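Local coordinates for SnoaL-like domain-containing protein (Catenulispora acidiphila, PDB 4H3U), which is of unknown function but has a ketosteroid isomerase-like fold and has been proposed as a potential agent in trimethylamine metabolism, at residues A[86-91]-A[102-107]; A[120-125]-A[132-137]; A[116-121]-A[144-149]; A[36-41]-A[73-78]. All coordinates share one frame; numbering follows the deposited sequence. Where two conformers were deposited one is given.

Overall arrangement
Interactions 1 and 2 are strand pairs of one mixed sheet, interaction 3 ties helix 140-147 to the same sheet, and interaction 4 joins two helices packed beside it. In chain order interaction 4 closes first. Interaction 1 follows, pairing strands 82-95 and 98-109, and then strand 116-127 serves both interaction 2, with strand 130-138, and interaction 3. The centres of interactions 1 and 2 are about 13 Å apart and those of 2 and 3 about 18 Å apart. Strands 98-109 and 116-127 are neighbours, so consecutive hairpins build one continuous surface. Interaction 4 touches interaction 1 through T39 and W38. The second subunit reaches interactions 1, 2 and 3 but leaves the helix pair of interaction 4 alone.

Interaction 1: A[86-91]-A[102-107]; sequences HVTITK and EAVYGG. With CD (cadmium ion), chain E.
Strand segments 86-89 and 102-107 run antiparallel, their axes 4.6 Å apart at closest approach and at 159°, in a beta hairpin at one border of the sheet of a ketosteroid isomerase-like fold. H86 with G106 and T88 with V104 form hydrogen-bonded pairs; V87 with Y105 and I89 with A103 are non-hydrogen-bonded. A classic beta bulge then shifts the register, for T90 N, at 2.8 Å, and K91 N, at 3.2 Å, both donate to E102 O, and K91 with E102 is again a hydrogen-bonded pair. V87 CG1 rests on A103 CB (3.9 Å) on the face covered by helix 29-39, where V87 also meets W34 and W38. On the other face K91 and E102 lie side by side, K91 CD 3.7 Å from E102 OE2, although their charged ends do not meet. The carboxylate is instead taken up by the Y93 hydroxyl at OE2 and by Q135 of the second subunit at OE1. Shortened to an alanine here, the residue would probably leave both of these partners without their acceptor and uncover the K91 methylenes. H86 CG lies between its backbone N and carbonyl carbon (chi1 61°), which turns the imidazole over G106, whose CA makes a CH-pi contact with the ring face. With ND1 bonded to N84 O, H86 NE2 binds a cadmium ion at 2.3 Å, a site completed by three waters and two atoms from elsewhere in the structure.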
loop_
_atom_site.group_PDB
_atom_site.type_symbol
_atom_site.label_atom_id
_atom_site.label_comp_id
_atom_site.label_asym_id
_atom_site.label_seq_id
_atom_site.Cartn_x
_atom_site.Cartn_y
_atom_site.Cartn_z
ATOM N N HIS A 86 0.018 -17.533 0.089
ATOM C CA HIS A 86 -1.393 -17.531 0.398
ATOM C C HIS A 86 -1.829 -16.119 0.708
ATOM O O HIS A 86 -1.118 -15.359 1.352
ATOM C CB HIS A 86 -1.755 -18.546 1.496
ATOM C CG HIS A 86 -1.104 -18.327 2.819
ATOM N ND1 HIS A 86 0.234 -18.549 3.050
ATOM C CD2 HIS A 86 -1.642 -18.020 4.023
ATOM C CE1 HIS A 86 0.503 -18.294 4.325
ATOM N NE2 HIS A 86 -0.626 -17.994 4.940
ATOM N N VAL A 87 -3.009 -15.793 0.196
ATOM C CA VAL A 87 -3.601 -14.473 0.339
ATOM C C VAL A 87 -5.010 -14.627 0.886
ATOM O O VAL A 87 -5.792 -15.343 0.313
ATOM C CB VAL A 87 -3.659 -13.734 -1.011
ATOM C CG1 VAL A 87 -4.432 -12.447 -0.891
ATOM C CG2 VAL A 87 -2.250 -13.482 -1.537
ATOM N N THR A 88 -5.261 -14.017 2.054
ATOM C CA THR A 88 -6.567 -14.090 2.693
ATOM C C THR A 88 -7.166 -12.697 2.691
ATOM O O THR A 88 -6.483 -11.700 2.843
ATOM C CB THR A 88 -6.467 -14.634 4.122
ATOM O OG1 THR A 88 -5.663 -13.781 4.901
ATOM C CG2 THR A 88 -5.851 -15.989 4.132
ATOM N N ILE A 89 -8.475 -12.611 2.504
ATOM C CA ILE A 89 -9.170 -11.350 2.476
ATOM C C ILE A 89 -9.626 -10.934 3.866
ATOM O O ILE A 89 -10.370 -11.675 4.523
ATOM C CB ILE A 89 -10.392 -11.481 1.552
ATOM C CG1 ILE A 89 -9.984 -11.938 0.136
ATOM C CG2 ILE A 89 -11.165 -10.162 1.489
ATOM C CD1 ILE A 89 -8.946 -11.045 -0.530
ATOM N N THR A 90 -9.213 -9.758 4.279
ATOM C CA THR A 90 -9.644 -9.142 5.522
ATOM C C THR A 90 -10.952 -8.408 5.286
ATOM O O THR A 90 -11.940 -8.635 6.003
ATOM C CB THR A 90 -8.585 -8.193 6.073
ATOM O OG1 THR A 90 -7.357 -8.905 6.201
ATOM C CG2 THR A 90 -8.997 -7.660 7.433
ATOM N N LYS A 91 -10.981 -7.535 4.270
ATOM C CA LYS A 91 -12.201 -6.851 3.862
ATOM C C LYS A 91 -11.984 -6.272 2.479
ATOM O O LYS A 91 -10.860 -6.143 2.054
ATOM C CB LYS A 91 -12.649 -5.800 4.865
ATOM C CG LYS A 91 -11.696 -4.669 4.984
ATOM C CD LYS A 91 -12.089 -3.566 5.982
ATOM C CE LYS A 91 -12.100 -4.065 7.406
ATOM N NZ LYS A 91 -12.521 -2.949 8.306
ATOM N N GLU A 102 -8.234 -5.183 1.360
ATOM C CA GLU A 102 -7.335 -5.306 2.493
ATOM C C GLU A 102 -7.158 -6.834 2.682
ATOM O O GLU A 102 -8.126 -7.575 2.931
ATOM C CB GLU A 102 -7.901 -4.681 3.753
ATOM C CG GLU A 102 -8.022 -3.195 3.612
ATOM C CD GLU A 102 -8.460 -2.453 4.857
ATOM O OE1 GLU A 102 -7.897 -2.729 5.951
ATOM O OE2 GLU A 102 -9.312 -1.529 4.729
ATOM N N ALA A 103 -5.934 -7.310 2.526
ATOM C CA ALA A 103 -5.621 -8.729 2.595
ATOM C C ALA A 103 -4.449 -8.973 3.472
ATOM O O ALA A 103 -3.821 -8.042 3.984
ATOM C CB ALA A 103 -5.304 -9.243 1.203
ATOM N N VAL A 104 -4.172 -10.256 3.717
ATOM C CA VAL A 104 -2.926 -10.687 4.349
ATOM C C VAL A 104 -2.227 -11.580 3.342
ATOM O O VAL A 104 -2.798 -12.536 2.835
ATOM C CB VAL A 104 -3.142 -11.439 5.686
ATOM C CG1 VAL A 104 -1.820 -11.941 6.263
ATOM C CG2 VAL A 104 -3.833 -10.534 6.680
ATOM N N TYR A 105 -0.977 -11.232 3.085
ATOM C CA TYR A 105 -0.092 -11.941 2.169
ATOM C C TYR A 105 0.975 -12.684 2.967
ATOM O O TYR A 105 1.699 -12.083 3.739
ATOM C CB TYR A 105 0.564 -10.928 1.254
ATOM C CG TYR A 105 1.665 -11.435 0.365
ATOM C CD1 TYR A 105 1.639 -12.724 -0.147
ATOM C CD2 TYR A 105 2.785 -10.693 0.122
ATOM C CE1 TYR A 105 2.687 -13.212 -0.927
ATOM C CE2 TYR A 105 3.775 -11.116 -0.762
ATOM C CZ TYR A 105 3.699 -12.357 -1.315
ATOM O OH TYR A 105 4.699 -12.796 -2.148
ATOM N N GLY A 106 1.029 -13.984 2.779
ATOM C CA GLY A 106 1.976 -14.810 3.508
ATOM C C GLY A 106 2.639 -15.848 2.636
ATOM O O GLY A 106 2.154 -16.217 1.564
ATOM N N GLY A 107 3.739 -16.385 3.163
ATOM C CA GLY A 107 4.495 -17.435 2.480
ATOM C C GLY A 107 5.829 -17.624 3.185
ATOM O O GLY A 107 6.048 -17.095 4.258
HETATM CD CD CD E . -1.061 -17.634 7.149
HETATM O O HOH W 1 -2.349 -14.987 4.114
HETATM O O HOH W 2 -5.314 -7.082 6.303
HETATM O O HOH W 3 -1.419 -15.382 6.726
HETATM O O HOH W 4 -3.262 -17.793 6.846
HETATM O O HOH W 5 -0.809 -19.873 7.595
#

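Interaction 2: A[120-125]-A[132-137]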
loop_
_atom_site.group_PDB
_atom_site.type_symbol
_atom_site.label_atom_id
_atom_site.label_comp_id
_atom_site.label_asym_id
_atom_site.label_seq_id
_atom_site.Cartn_x
_atom_site.Cartn_y
_atom_site.Cartn_z
HETATM N N MSE A 120 -1.638 -6.310 3.253
HETATM C CA MSE A 120 -1.428 -5.788 1.928
HETATM C C MSE A 120 -2.659 -5.028 1.559
HETATM O O MSE A 120 -3.763 -5.311 2.045
HETATM C CB MSE A 120 -1.144 -6.946 0.961
HETATM C CG MSE A 120 -0.758 -6.534 -0.480
HETATM SE SE MSE A 120 -0.111 -8.067 -1.567
HETATM C CE MSE A 120 -1.659 -9.134 -0.979
ATOM N N ALA A 121 -2.420 -3.993 0.759
ATOM C CA ALA A 121 -3.514 -3.193 0.141
ATOM C C ALA A 121 -3.403 -3.422 -1.353
ATOM O O ALA A 121 -2.357 -3.145 -1.958
ATOM C CB ALA A 121 -3.385 -1.711 0.506
ATOM N N THR A 122 -4.483 -3.875 -1.974
ATOM C CA THR A 122 -4.543 -4.056 -3.403
ATOM C C THR A 122 -5.680 -3.221 -3.978
ATOM O O THR A 122 -6.816 -3.227 -3.495
ATOM C CB THR A 122 -4.721 -5.536 -3.768
ATOM O OG1 THR A 122 -3.525 -6.238 -3.394
ATOM C CG2 THR A 122 -5.037 -5.760 -5.246
ATOM N N LEU A 123 -5.327 -2.450 -4.989
ATOM C CA LEU A 123 -6.288 -1.568 -5.686
ATOM C C LEU A 123 -6.540 -2.167 -7.048
ATOM O O LEU A 123 -5.609 -2.270 -7.872
ATOM C CB LEU A 123 -5.707 -0.169 -5.833
ATOM C CG LEU A 123 -5.190 0.478 -4.552
ATOM C CD1 LEU A 123 -4.784 1.915 -4.789
ATOM C CD2 LEU A 123 -6.136 0.394 -3.379
ATOM N N LEU A 124 -7.819 -2.488 -7.323
ATOM C CA LEU A 124 -8.185 -2.977 -8.635
ATOM C C LEU A 124 -9.046 -1.942 -9.368
ATOM O O LEU A 124 -9.851 -1.240 -8.743
ATOM C CB LEU A 124 -9.041 -4.251 -8.543
ATOM C CG LEU A 124 -8.507 -5.433 -7.777
ATOM C CD1 LEU A 124 -9.480 -6.608 -7.873
ATOM C CD2 LEU A 124 -7.121 -5.825 -8.280
ATOM N N ARG A 125 -8.897 -1.887 -10.665
ATOM C CA ARG A 125 -9.865 -1.256 -11.542
ATOM C C ARG A 125 -10.432 -2.371 -12.399
ATOM O O ARG A 125 -9.694 -3.215 -12.892
ATOM C CB ARG A 125 -9.272 -0.180 -12.384
ATOM C CG ARG A 125 -10.318 0.621 -13.128
ATOM C CD ARG A 125 -9.718 1.811 -13.871
ATOM N NE ARG A 125 -8.957 2.586 -12.898
ATOM C CZ ARG A 125 -7.629 2.631 -12.771
ATOM N NH1 ARG A 125 -7.132 3.314 -11.755
ATOM N NH2 ARG A 125 -6.801 2.031 -13.631
ATOM N N THR A 132 -8.691 -4.500 -15.172
ATOM C CA THR A 132 -7.868 -3.706 -16.049
ATOM C C THR A 132 -6.571 -3.243 -15.391
ATOM O O THR A 132 -5.591 -2.994 -16.081
ATOM C CB THR A 132 -8.635 -2.507 -16.643
ATOM O OG1 THR A 132 -9.001 -1.612 -15.603
ATOM C CG2 THR A 132 -9.885 -2.988 -17.344
ATOM N N SER A 133 -6.586 -3.101 -14.069
ATOM C CA SER A 133 -5.407 -2.690 -13.306
ATOM C C SER A 133 -5.412 -3.331 -11.919
ATOM O O SER A 133 -6.436 -3.393 -11.267
ATOM C CB SER A 133 -5.393 -1.147 -13.139
ATOM O OG SER A 133 -4.398 -0.715 -12.235
ATOM N N ASP A 134 -4.239 -3.829 -11.516
ATOM C CA ASP A 134 -4.018 -4.285 -10.148
ATOM C C ASP A 134 -2.732 -3.585 -9.662
ATOM O O ASP A 134 -1.705 -3.624 -10.357
ATOM C CB ASP A 134 -3.818 -5.809 -10.129
ATOM C CG ASP A 134 -3.573 -6.415 -8.754
ATOM O OD1 ASP A 134 -2.662 -5.856 -8.061
ATOM O OD2 ASP A 134 -4.164 -7.441 -8.440
ATOM N N GLN A 135 -2.795 -2.955 -8.505
ATOM C CA GLN A 135 -1.621 -2.458 -7.773
ATOM C C GLN A 135 -1.617 -3.126 -6.400
ATOM O O GLN A 135 -2.586 -3.032 -5.664
ATOM C CB GLN A 135 -1.723 -0.976 -7.563
ATOM C CG GLN A 135 -1.735 -0.158 -8.825
ATOM C CD GLN A 135 -1.892 1.293 -8.479
ATOM O OE1 GLN A 135 -1.009 1.873 -7.816
ATOM N NE2 GLN A 135 -3.036 1.861 -8.795
ATOM N N ASP A 136 -0.455 -3.708 -6.032
ATOM C CA ASP A 136 -0.246 -4.316 -4.720
ATOM C C ASP A 136 0.761 -3.492 -3.919
ATOM O O ASP A 136 1.820 -3.143 -4.444
ATOM C CB ASP A 136 0.283 -5.745 -4.782
ATOM C CG ASP A 136 -0.614 -6.739 -5.469
ATOM O OD1 ASP A 136 -1.832 -6.458 -5.649
ATOM O OD2 ASP A 136 -0.109 -7.851 -5.775
ATOM N N TYR A 137 0.420 -3.184 -2.675
ATOM C CA TYR A 137 1.277 -2.480 -1.701
ATOM C C TYR A 137 1.367 -3.286 -0.418
ATOM O O TYR A 137 0.376 -3.748 0.101
ATOM C CB TYR A 137 0.677 -1.113 -1.356
ATOM C CG TYR A 137 0.505 -0.125 -2.437
ATOM C CD1 TYR A 137 1.434 0.937 -2.592
ATOM C CD2 TYR A 137 -0.570 -0.165 -3.338
ATOM C CE1 TYR A 137 1.240 1.915 -3.548
ATOM C CE2 TYR A 137 -0.738 0.806 -4.298
ATOM C CZ TYR A 137 0.204 1.839 -4.426
ATOM O OH TYR A 137 0.066 2.822 -5.391
HETATM O O HOH W 6 -5.253 -0.173 -9.774
HETATM O O HOH W 7 -7.065 0.389 -15.893
#
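R125 O is gripped by consecutive amides of the facing strand, T132 N at 2.8 Å and, more weakly, S133 N at 3.3 Å, a classic beta bulge at the turn end of an otherwise regular antiparallel hairpin. Beside it a water bridges the guanidinium and T132, meeting R125 NH2 in the plane of the group. On the face carrying T122 and D136, T122 OG1 donates to D136 OD1 (2.8 Å) from above the carboxylate plane, 56° out of it, while D136 OD2 takes the hydroxyl of Y56. L124 CD2 closes on D134 OD2 at 3.4 Å, a methyl lying alongside a buried acid. On the face carrying A121, L123 and Y137, Y137 CG lies beside its backbone N (chi1 -61°), a turn that leaves A121 O at the ring edge, in its plane, 3.7 Å from Y137 CD2. Y137 OH donates to Q135 OE1 at 2.8 Å, and L123 CD1 approaches Y137 CE2 at 4.2 Å. Strand 98-109 flanks this hairpin beyond 120-125 and strand 54-58 beyond 132-137; W34 of helix 29-39 packs on T122 and D136, whereas A121 and Y137 meet Y137 of the second subunit.

Interaction 3: A[116-121]-A[144-149]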
loop_
_atom_site.group_PDB
_atom_site.type_symbol
_atom_site.label_atom_id
_atom_site.label_comp_id
_atom_site.label_asym_id
_atom_site.label_seq_id
_atom_site.Cartn_x
_atom_site.Cartn_y
_atom_site.Cartn_z
ATOM N N PHE A 116 6.695 -15.510 6.606
ATOM C CA PHE A 116 6.161 -14.174 6.872
ATOM C C PHE A 116 4.653 -14.126 6.599
ATOM O O PHE A 116 4.121 -14.952 5.853
ATOM C CB PHE A 116 6.860 -13.130 5.961
ATOM C CG PHE A 116 6.461 -13.224 4.491
ATOM C CD1 PHE A 116 5.386 -12.508 3.997
ATOM C CD2 PHE A 116 7.152 -14.061 3.625
ATOM C CE1 PHE A 116 5.002 -12.647 2.659
ATOM C CE2 PHE A 116 6.786 -14.205 2.302
ATOM C CZ PHE A 116 5.676 -13.492 1.817
ATOM N N ALA A 117 4.022 -13.117 7.169
ATOM C CA ALA A 117 2.613 -12.748 6.844
ATOM C C ALA A 117 2.513 -11.252 7.097
ATOM O O ALA A 117 2.844 -10.790 8.189
ATOM C CB ALA A 117 1.598 -13.541 7.626
ATOM N N VAL A 118 2.045 -10.489 6.094
ATOM C CA VAL A 118 1.930 -9.048 6.229
ATOM C C VAL A 118 0.591 -8.573 5.680
ATOM O O VAL A 118 0.041 -9.159 4.736
ATOM C CB VAL A 118 3.057 -8.317 5.471
ATOM C CG1 VAL A 118 4.436 -8.601 6.092
ATOM C CG2 VAL A 118 3.092 -8.631 3.968
ATOM N N PRO A 119 0.098 -7.434 6.183
ATOM C CA PRO A 119 -1.070 -6.822 5.557
ATOM C C PRO A 119 -0.695 -6.259 4.170
ATOM O O PRO A 119 0.374 -5.695 3.969
ATOM C CB PRO A 119 -1.457 -5.699 6.526
ATOM C CG PRO A 119 -0.191 -5.373 7.257
ATOM C CD PRO A 119 0.561 -6.670 7.352
HETATM N N MSE A 120 -1.638 -6.310 3.253
HETATM C CA MSE A 120 -1.428 -5.788 1.928
HETATM C C MSE A 120 -2.659 -5.028 1.559
HETATM O O MSE A 120 -3.763 -5.311 2.045
HETATM C CB MSE A 120 -1.144 -6.946 0.961
HETATM C CG MSE A 120 -0.758 -6.534 -0.480
HETATM SE SE MSE A 120 -0.111 -8.067 -1.567
HETATM C CE MSE A 120 -1.659 -9.134 -0.979
ATOM N N ALA A 121 -2.420 -3.993 0.759
ATOM C CA ALA A 121 -3.514 -3.193 0.141
ATOM C C ALA A 121 -3.403 -3.422 -1.353
ATOM O O ALA A 121 -2.357 -3.145 -1.958
ATOM C CB ALA A 121 -3.385 -1.711 0.506
ATOM N N LEU A 144 10.891 -8.990 5.032
ATOM C CA LEU A 144 12.286 -9.414 5.227
ATOM C C LEU A 144 12.602 -9.643 6.700
ATOM O O LEU A 144 13.293 -10.618 7.050
ATOM C CB LEU A 144 13.247 -8.420 4.604
ATOM C CG LEU A 144 13.097 -8.234 3.092
ATOM C CD1 LEU A 144 14.053 -7.133 2.591
ATOM C CD2 LEU A 144 13.235 -9.536 2.309
ATOM N N ALA A 145 12.189 -8.738 7.575
ATOM C CA ALA A 145 12.457 -8.895 9.001
ATOM C C ALA A 145 11.801 -10.185 9.547
ATOM O O ALA A 145 12.456 -10.944 10.260
ATOM C CB ALA A 145 11.983 -7.675 9.782
ATOM N N GLN A 146 10.526 -10.407 9.208
ATOM C CA GLN A 146 9.869 -11.610 9.677
ATOM C C GLN A 146 10.611 -12.858 9.205
ATOM O O GLN A 146 10.555 -13.891 9.871
ATOM C CB GLN A 146 8.410 -11.652 9.226
ATOM C CG GLN A 146 7.514 -10.715 9.986
ATOM C CD GLN A 146 6.103 -10.890 9.477
ATOM O OE1 GLN A 146 5.579 -12.008 9.402
ATOM N NE2 GLN A 146 5.442 -9.790 9.182
ATOM N N SER A 147 11.129 -12.756 7.982
ATOM C CA SER A 147 11.791 -13.891 7.321
ATOM C C SER A 147 13.185 -14.182 7.828
ATOM O O SER A 147 13.777 -15.191 7.447
ATOM C CB SER A 147 11.910 -13.644 5.799
ATOM O OG SER A 147 10.632 -13.508 5.170
ATOM N N GLY A 148 13.721 -13.292 8.658
ATOM C CA GLY A 148 15.074 -13.422 9.153
ATOM C C GLY A 148 16.111 -13.105 8.098
ATOM O O GLY A 148 17.247 -13.564 8.211
ATOM N N LEU A 149 15.767 -12.263 7.129
ATOM C CA LEU A 149 16.662 -11.861 6.063
ATOM C C LEU A 149 17.173 -10.472 6.320
ATOM O O LEU A 149 16.528 -9.674 7.015
ATOM C CB LEU A 149 15.932 -11.855 4.721
ATOM C CG LEU A 149 15.513 -13.238 4.207
ATOM C CD1 LEU A 149 14.582 -13.097 3.014
ATOM C CD2 LEU A 149 16.735 -14.074 3.894
#
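Q146 joins the last turn of helix 140-147 to the start of strand 116-127 by two hydrogen bonds with a single residue, A117. A117 N donates to Q146 OE1 at 2.9 Å in a nearly straight bond (164°), and Q146 NE2 returns one to A117 O at 3.0 Å. The carboxamide thus engages both the N-H and the C=O of A117, much as a neighbouring strand residue might. The fit is not flat: A117 O lies in the amide plane of Q146, yet NE2 stands above the A117 carbonyl plane. NE2 also reaches S142 OG, which helps to fix the rotation of the amide. Beyond CG the chain is extended (chi2 -178°), carrying the amide out to the strand. A leucine in its place would probably leave the A117 N-H and carbonyl without these partners and loosen the tie between helix and strand.

Packing supplies the remainder. V118 CG1 meets Q146 NE2 at 3.5 Å, crossing the glutamine side chain, and Q146 CB lies 3.9 Å from F116 CB. S147 OG approaches F116 CD2 at 3.8 Å, its own hydrogen bond going to V143 O.

Backbone bonds finish the helix in a Schellman motif: L149 N reaches L144 O at 3.0 Å and G148 N reaches A145 O at 3.1 Å, with G148 at positive phi. Helix 140-147, which follows strand 130-138, also lays V143 against F116 and V118, while the F116 ring leads away to meet Y105 of strand 98-109 edge-to-face.

Interaction 4: A[36-41]-A[73-78]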
loop_
_atom_site.group_PDB
_atom_site.type_symbol
_atom_site.label_atom_id
_atom_site.label_comp_id
_atom_site.label_asym_id
_atom_site.label_seq_id
_atom_site.Cartn_x
_atom_site.Cartn_y
_atom_site.Cartn_z
ATOM N N ALA A 36 -8.136 -16.632 -4.483
ATOM C CA ALA A 36 -8.043 -18.057 -4.758
ATOM C C ALA A 36 -6.936 -18.317 -5.799
ATOM O O ALA A 36 -6.220 -19.323 -5.720
ATOM C CB ALA A 36 -9.369 -18.611 -5.227
ATOM N N ALA A 37 -6.791 -17.426 -6.770
ATOM C CA ALA A 37 -5.757 -17.560 -7.792
ATOM C C ALA A 37 -4.370 -17.419 -7.158
ATOM O O ALA A 37 -3.462 -18.208 -7.395
ATOM C CB ALA A 37 -5.973 -16.536 -8.891
ATOM N N TRP A 38 -4.207 -16.442 -6.277
ATOM C CA TRP A 38 -2.913 -16.282 -5.604
ATOM C C TRP A 38 -2.592 -17.435 -4.644
ATOM O O TRP A 38 -1.423 -17.789 -4.489
ATOM C CB TRP A 38 -2.889 -14.957 -4.816
ATOM C CG TRP A 38 -2.352 -13.831 -5.613
ATOM C CD1 TRP A 38 -2.988 -12.701 -6.047
ATOM C CD2 TRP A 38 -1.011 -13.754 -6.111
ATOM N NE1 TRP A 38 -2.125 -11.919 -6.785
ATOM C CE2 TRP A 38 -0.906 -12.548 -6.833
ATOM C CE3 TRP A 38 0.112 -14.594 -6.045
ATOM C CZ2 TRP A 38 0.267 -12.184 -7.497
ATOM C CZ3 TRP A 38 1.274 -14.207 -6.677
ATOM C CH2 TRP A 38 1.339 -13.035 -7.388
ATOM N N THR A 39 -3.624 -18.016 -4.016
ATOM C CA THR A 39 -3.434 -19.073 -3.023
ATOM C C THR A 39 -3.251 -20.445 -3.653
ATOM O O THR A 39 -2.632 -21.322 -3.062
ATOM C CB THR A 39 -4.594 -19.029 -2.036
ATOM O OG1 THR A 39 -4.593 -17.742 -1.408
ATOM C CG2 THR A 39 -4.523 -20.146 -1.001
ATOM N N GLY A 40 -3.751 -20.620 -4.860
ATOM C CA GLY A 40 -3.647 -21.871 -5.594
ATOM C C GLY A 40 -2.300 -22.058 -6.259
ATOM O O GLY A 40 -1.361 -21.315 -6.006
ATOM N N THR A 41 -2.223 -23.045 -7.133
ATOM C CA THR A 41 -0.955 -23.460 -7.736
ATOM C C THR A 41 -1.032 -23.302 -9.270
ATOM O O THR A 41 -0.184 -23.831 -9.953
ATOM C CB THR A 41 -0.657 -24.950 -7.368
ATOM O OG1 THR A 41 -1.714 -25.764 -7.874
ATOM C CG2 THR A 41 -0.545 -25.108 -5.852
ATOM N N GLY A 73 2.684 -15.225 -15.538
ATOM C CA GLY A 73 4.103 -15.380 -15.280
ATOM C C GLY A 73 4.554 -14.806 -13.963
ATOM O O GLY A 73 5.514 -15.335 -13.369
ATOM N N TRP A 74 3.908 -13.761 -13.449
ATOM C CA TRP A 74 4.231 -13.194 -12.143
ATOM C C TRP A 74 3.811 -14.141 -11.016
ATOM O O TRP A 74 4.555 -14.297 -10.050
ATOM C CB TRP A 74 3.589 -11.798 -12.009
ATOM C CG TRP A 74 3.763 -11.145 -10.661
ATOM C CD1 TRP A 74 2.768 -10.747 -9.828
ATOM C CD2 TRP A 74 4.999 -10.784 -10.015
ATOM N NE1 TRP A 74 3.292 -10.160 -8.709
ATOM C CE2 TRP A 74 4.663 -10.210 -8.779
ATOM C CE3 TRP A 74 6.359 -10.954 -10.327
ATOM C CZ2 TRP A 74 5.626 -9.717 -7.901
ATOM C CZ3 TRP A 74 7.298 -10.483 -9.459
ATOM C CH2 TRP A 74 6.951 -9.892 -8.252
ATOM N N LYS A 75 2.670 -14.803 -11.139
ATOM C CA LYS A 75 2.308 -15.846 -10.177
ATOM C C LYS A 75 3.340 -16.963 -10.239
ATOM O O LYS A 75 3.789 -17.449 -9.186
ATOM C CB LYS A 75 0.891 -16.325 -10.452
ATOM C CG LYS A 75 0.480 -17.624 -9.703
ATOM C CD LYS A 75 0.570 -17.577 -8.207
ATOM C CE LYS A 75 -0.051 -18.880 -7.628
ATOM N NZ LYS A 75 0.294 -19.061 -6.204
ATOM N N ALA A 76 3.735 -17.404 -11.433
ATOM C CA ALA A 76 4.737 -18.443 -11.549
ATOM C C ALA A 76 6.079 -18.040 -10.909
ATOM O O ALA A 76 6.693 -18.831 -10.190
ATOM C CB ALA A 76 4.936 -18.859 -13.001
ATOM N N ARG A 77 6.529 -16.825 -11.153
ATOM C CA ARG A 77 7.777 -16.320 -10.614
ATOM C C ARG A 77 7.734 -16.211 -9.103
ATOM O O ARG A 77 8.707 -16.507 -8.402
ATOM C CB ARG A 77 8.116 -14.981 -11.246
ATOM C CG ARG A 77 8.522 -15.028 -12.720
ATOM C CD ARG A 77 8.337 -13.670 -13.453
ATOM N NE ARG A 77 9.050 -12.560 -12.825
ATOM C CZ ARG A 77 8.818 -11.270 -13.084
ATOM N NH1 ARG A 77 7.819 -10.912 -13.902
ATOM N NH2 ARG A 77 9.549 -10.326 -12.475
ATOM N N THR A 78 6.609 -15.737 -8.594
ATOM C CA THR A 78 6.441 -15.623 -7.162
ATOM C C THR A 78 6.517 -17.020 -6.524
ATOM O O THR A 78 7.213 -17.192 -5.520
ATOM C CB THR A 78 5.123 -14.897 -6.834
ATOM O OG1 THR A 78 5.138 -13.548 -7.348
ATOM C CG2 THR A 78 4.914 -14.798 -5.382
#
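W38 pushes the rim of its indole against W74, its CH2 3.6 Å from W74 CD1, where helix 29-39 packs on helix 68-81 in the helical layer of the ketosteroid isomerase-like fold. This is the closely packed apolar part of the contact. The W74 atom sits in the plane of the W38 ring, at its edge, and the two indole planes stand at 87°. T78 fills in beside them, with OG1 3.8 Å from W38 CH2. W38 NE1 is satisfied by the Y56 hydroxyl, and V85 and V87 of strand 82-95 also pack on this indole.

K75, also buried, runs past W38 in the opposite direction, its CD 3.7 Å from W38 CE3, and bends at chi2 (58°) toward the end of helix 29-39. There K75 NZ donates to W38 O at 2.7 Å, from above the carbonyl plane, and to G40 O at 2.8 Å; D79 adds a salt bridge. The ammonium would probably also be favoured by the partial negative charge of the helix C-terminus. The looser, solvent side is limited to G40, partly exposed, and the exposed T39 and T41, which point away from the second helix, T39 OG1 bonding instead to A35 O and V87 N. Back at the tight side, T78 OG1 lies over the W74 ring face, and T78 OG1 and T78 N reach W74 O from opposite faces of its carbonyl plane, each at 2.9 Å.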